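Local structure of aminopeptidase C (Lactobacillus rhamnosus, 4K7C) at residues 140-152 / 282-294. The protein is probably a papain-like cysteine aminopeptidase of the peptidase C1-like family that removes residues from the N-terminus of peptides. Numbering follows the deposited sequence. Where two conformers were deposited one is given.
Sequences GQWDMLSALIEKY and LGNVVGGREVRHL
Ala147 of helix 142-152 rests its CB against Val285 CG2 at 3.9 Å, with Arg289 CG on its other flank. Leu148 CD2 packs on the same Val285 methyl. This is the tight, buried part of the contact, where the loop 282-292 curls over one side of the helix. Next to it the selenomethionine at Met144 sets CB and CG over one face of the Asn284 amide, crossing it at a slant, and its SE meets Leu282 CD1. Asn284 has CG between its backbone N and carbonyl carbon (chi1 45°). From there ND2 gives a nearly straight bond to Met144 O, 3.2 Å long. Leu148 N reaches that oxygen from the opposite face of the carbonyl. ND2 also hydrogen-bonds Asp103 OD1, on helix 96-117. Near the helix start, Arg292 N donates to Asp143 OD2 at 2.9 Å, from above the carboxylate plane.

The other end faces solvent: Arg289, Glu150 and Lys151 are partly exposed and take waters. Arg289 bends at chi3 (64°) and makes a two-bond, side-on salt bridge to Glu150, NH1 to OE1 at 2.9 Å and NE to OE2 at 3.0 Å. Asp258 is a second partner of NH1. One water joins Glu150 OE2 to Arg289 N; another joins Lys151 NZ to Val286 O. Lys151 NZ also bonds Ile5 O of the second subunit and pairs with Glu106. A leucine in place of Arg289 would probably leave Glu150 without its paired charge and its carboxylate freer to turn.

Within this papain-like fold, the contact ties a helix to the loop leading into strand 293-295. Helix 70-87 covers Trp142, Leu145 and Ile149. Helix 96-117 packs on Leu148 and Asn284, while strand 408-414 touches Gln141 and His293.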
# COMPACT_ATOMS: atom_id res chain seq x y z
N GLY A 140 13.89 -32.37 -4.78
CA GLY A 140 14.09 -33.80 -4.69
C GLY A 140 13.08 -34.64 -5.45
O GLY A 140 12.39 -34.17 -6.37
N GLN A 141 13.05 -35.93 -5.12
CA GLN A 141 12.12 -36.86 -5.70
C GLN A 141 11.52 -37.72 -4.56
O GLN A 141 12.06 -37.76 -3.44
CB GLN A 141 12.87 -37.71 -6.77
CG GLN A 141 13.64 -36.90 -7.78
CD GLN A 141 13.96 -37.63 -9.08
OE1 GLN A 141 13.46 -38.72 -9.34
NE2 GLN A 141 14.76 -37.01 -9.92
N TRP A 142 10.42 -38.41 -4.87
CA TRP A 142 9.62 -39.17 -3.91
C TRP A 142 10.48 -40.14 -3.07
O TRP A 142 10.40 -40.14 -1.86
CB TRP A 142 8.52 -39.96 -4.63
CG TRP A 142 7.85 -40.87 -3.66
CD1 TRP A 142 8.19 -42.17 -3.36
CD2 TRP A 142 6.76 -40.54 -2.77
NE1 TRP A 142 7.40 -42.65 -2.36
CE2 TRP A 142 6.50 -41.69 -1.98
CE3 TRP A 142 5.97 -39.42 -2.58
CZ2 TRP A 142 5.47 -41.72 -1.01
CZ3 TRP A 142 4.94 -39.47 -1.66
CH2 TRP A 142 4.71 -40.60 -0.85
N ASP A 143 11.37 -40.89 -3.71
CA ASP A 143 12.13 -41.93 -3.00
C ASP A 143 13.11 -41.31 -2.01
O ASP A 143 13.40 -41.91 -0.97
CB ASP A 143 12.86 -42.82 -3.99
CG ASP A 143 11.93 -43.62 -4.92
OD1 ASP A 143 10.86 -44.12 -4.49
OD2 ASP A 143 12.28 -43.73 -6.13
N MSE A 144 13.60 -40.12 -2.34
CA MSE A 144 14.43 -39.34 -1.39
C MSE A 144 13.65 -38.82 -0.21
O MSE A 144 14.15 -38.76 0.91
CB MSE A 144 15.06 -38.17 -2.18
CG MSE A 144 16.12 -38.68 -3.13
SE MSE A 144 16.57 -37.33 -4.51
CE MSE A 144 17.37 -35.92 -3.42
N LEU A 145 12.36 -38.49 -0.37
CA LEU A 145 11.59 -38.07 0.79
C LEU A 145 11.32 -39.31 1.66
O LEU A 145 11.43 -39.25 2.91
CB LEU A 145 10.28 -37.46 0.29
CG LEU A 145 9.40 -36.69 1.27
CD1 LEU A 145 8.54 -37.63 2.11
CD2 LEU A 145 10.28 -35.76 2.10
N SER A 146 10.92 -40.42 1.04
CA SER A 146 10.79 -41.67 1.80
C SER A 146 12.00 -42.03 2.60
O SER A 146 11.87 -42.39 3.78
CB SER A 146 10.40 -42.84 0.90
OG SER A 146 9.10 -42.63 0.58
N ALA A 147 13.17 -41.94 1.98
CA ALA A 147 14.40 -42.25 2.66
C ALA A 147 14.52 -41.44 3.94
O ALA A 147 14.96 -41.96 4.99
CB ALA A 147 15.61 -41.97 1.79
N LEU A 148 14.14 -40.15 3.87
CA LEU A 148 14.19 -39.30 5.03
C LEU A 148 13.23 -39.71 6.10
O LEU A 148 13.63 -39.75 7.26
CB LEU A 148 13.95 -37.80 4.67
CG LEU A 148 15.05 -37.21 3.79
CD1 LEU A 148 14.56 -35.91 3.16
CD2 LEU A 148 16.31 -36.95 4.60
N ILE A 149 12.02 -40.10 5.72
CA ILE A 149 11.01 -40.46 6.68
C ILE A 149 11.35 -41.79 7.35
O ILE A 149 11.11 -41.96 8.54
CB ILE A 149 9.67 -40.38 6.00
CG1 ILE A 149 9.35 -38.86 5.87
CG2 ILE A 149 8.55 -41.04 6.80
CD1 ILE A 149 8.04 -38.69 5.28
N GLU A 150 11.89 -42.72 6.55
CA GLU A 150 12.34 -44.01 7.08
C GLU A 150 13.38 -43.78 8.15
O GLU A 150 13.35 -44.45 9.17
CB GLU A 150 12.87 -44.90 5.97
CG GLU A 150 11.69 -45.38 5.14
CD GLU A 150 12.09 -46.19 3.95
OE1 GLU A 150 11.38 -47.18 3.72
OE2 GLU A 150 13.06 -45.82 3.26
N LYS A 151 14.30 -42.86 7.95
CA LYS A 151 15.42 -42.73 8.88
C LYS A 151 15.06 -41.82 10.09
O LYS A 151 15.58 -42.04 11.23
CB LYS A 151 16.63 -42.22 8.15
CG LYS A 151 17.84 -42.04 9.04
CD LYS A 151 19.07 -41.78 8.19
CE LYS A 151 20.29 -41.89 9.04
NZ LYS A 151 21.47 -41.75 8.18
N TYR A 152 14.22 -40.81 9.85
CA TYR A 152 13.98 -39.73 10.81
C TYR A 152 12.59 -39.45 11.33
O TYR A 152 12.39 -38.68 12.30
CB TYR A 152 14.56 -38.44 10.27
CG TYR A 152 16.05 -38.45 10.07
CD1 TYR A 152 16.91 -38.40 11.18
CD2 TYR A 152 16.63 -38.42 8.80
CE1 TYR A 152 18.32 -38.38 11.03
CE2 TYR A 152 18.02 -38.36 8.63
CZ TYR A 152 18.89 -38.40 9.72
OH TYR A 152 20.25 -38.37 9.59
N LEU A 282 22.49 -39.67 -8.06
CA LEU A 282 21.32 -38.86 -7.57
C LEU A 282 20.79 -39.42 -6.21
O LEU A 282 20.54 -40.63 -6.09
CB LEU A 282 20.15 -38.88 -8.55
CG LEU A 282 18.74 -38.50 -8.09
CD1 LEU A 282 18.58 -37.03 -7.86
CD2 LEU A 282 17.57 -38.94 -9.02
N GLY A 283 20.58 -38.56 -5.22
CA GLY A 283 20.27 -39.07 -3.87
C GLY A 283 20.41 -38.07 -2.76
O GLY A 283 20.78 -36.94 -2.99
N ASN A 284 20.03 -38.48 -1.54
CA ASN A 284 20.35 -37.69 -0.38
C ASN A 284 20.89 -38.54 0.76
O ASN A 284 21.79 -38.12 1.46
CB ASN A 284 19.14 -36.91 0.18
CG ASN A 284 17.84 -37.71 0.28
OD1 ASN A 284 17.73 -38.90 -0.08
ND2 ASN A 284 16.81 -37.03 0.69
N VAL A 285 20.27 -39.69 1.01
CA VAL A 285 20.60 -40.40 2.29
C VAL A 285 21.54 -41.59 1.93
O VAL A 285 21.09 -42.55 1.37
CB VAL A 285 19.42 -40.99 3.01
CG1 VAL A 285 19.88 -41.75 4.28
CG2 VAL A 285 18.43 -39.86 3.39
N VAL A 286 22.81 -41.41 2.20
CA VAL A 286 23.77 -42.51 2.00
C VAL A 286 23.31 -43.64 2.90
O VAL A 286 23.11 -43.46 4.14
CB VAL A 286 25.26 -42.13 2.21
CG1 VAL A 286 26.21 -43.36 2.18
CG2 VAL A 286 25.71 -41.08 1.21
N GLY A 287 23.21 -44.82 2.28
CA GLY A 287 22.79 -45.97 2.99
C GLY A 287 21.30 -46.21 2.96
O GLY A 287 20.83 -47.25 3.39
N GLY A 288 20.52 -45.25 2.47
CA GLY A 288 19.09 -45.39 2.44
C GLY A 288 18.69 -45.80 1.06
O GLY A 288 19.54 -46.03 0.17
N ARG A 289 17.40 -45.94 0.88
CA ARG A 289 16.90 -46.43 -0.38
C ARG A 289 17.23 -45.50 -1.57
O ARG A 289 17.33 -44.27 -1.40
CB ARG A 289 15.40 -46.64 -0.25
CG ARG A 289 14.60 -45.32 -0.18
CD ARG A 289 13.14 -45.49 -0.58
NE ARG A 289 12.42 -46.37 0.36
CZ ARG A 289 11.98 -47.61 0.06
NH1 ARG A 289 11.34 -48.32 1.00
NH2 ARG A 289 12.13 -48.13 -1.18
N GLU A 290 17.42 -46.10 -2.74
CA GLU A 290 17.76 -45.34 -3.94
C GLU A 290 16.53 -45.00 -4.74
O GLU A 290 15.49 -45.52 -4.53
CB GLU A 290 18.72 -46.13 -4.84
CG GLU A 290 20.08 -46.42 -4.21
CD GLU A 290 20.95 -47.31 -5.10
OE1 GLU A 290 20.48 -47.78 -6.17
OE2 GLU A 290 22.12 -47.51 -4.72
N VAL A 291 16.69 -44.09 -5.69
CA VAL A 291 15.63 -43.72 -6.65
C VAL A 291 15.41 -44.92 -7.60
O VAL A 291 16.38 -45.47 -8.17
CB VAL A 291 16.05 -42.41 -7.41
CG1 VAL A 291 15.12 -42.07 -8.61
CG2 VAL A 291 16.13 -41.23 -6.44
N ARG A 292 14.14 -45.27 -7.74
CA ARG A 292 13.65 -46.28 -8.73
C ARG A 292 12.37 -45.83 -9.44
O ARG A 292 11.34 -45.63 -8.80
CB ARG A 292 13.36 -47.59 -7.94
CG ARG A 292 14.59 -48.38 -7.46
CD ARG A 292 15.56 -48.88 -8.54
NE ARG A 292 16.66 -49.61 -7.91
CZ ARG A 292 17.80 -49.12 -7.47
NH1 ARG A 292 18.10 -47.85 -7.63
NH2 ARG A 292 18.70 -49.95 -6.89
N HIS A 293 12.46 -45.56 -10.75
CA HIS A 293 11.35 -45.17 -11.53
C HIS A 293 10.98 -46.31 -12.48
O HIS A 293 11.85 -46.83 -13.19
CB HIS A 293 11.73 -43.95 -12.41
CG HIS A 293 12.09 -42.71 -11.68
ND1 HIS A 293 11.24 -42.13 -10.77
CD2 HIS A 293 13.14 -41.88 -11.82
CE1 HIS A 293 11.81 -41.02 -10.31
NE2 HIS A 293 12.97 -40.85 -10.92
N LEU A 294 9.71 -46.63 -12.53
CA LEU A 294 9.11 -47.55 -13.49
C LEU A 294 8.48 -46.73 -14.64
O LEU A 294 7.48 -46.00 -14.42
CB LEU A 294 8.04 -48.39 -12.80
CG LEU A 294 7.16 -49.33 -13.57
CD1 LEU A 294 8.08 -50.38 -14.16
CD2 LEU A 294 6.11 -49.93 -12.68
O HOH W 1 9.98 -45.81 -6.32
O HOH W 2 15.65 -45.90 3.26
O HOH W 3 21.56 -44.07 6.39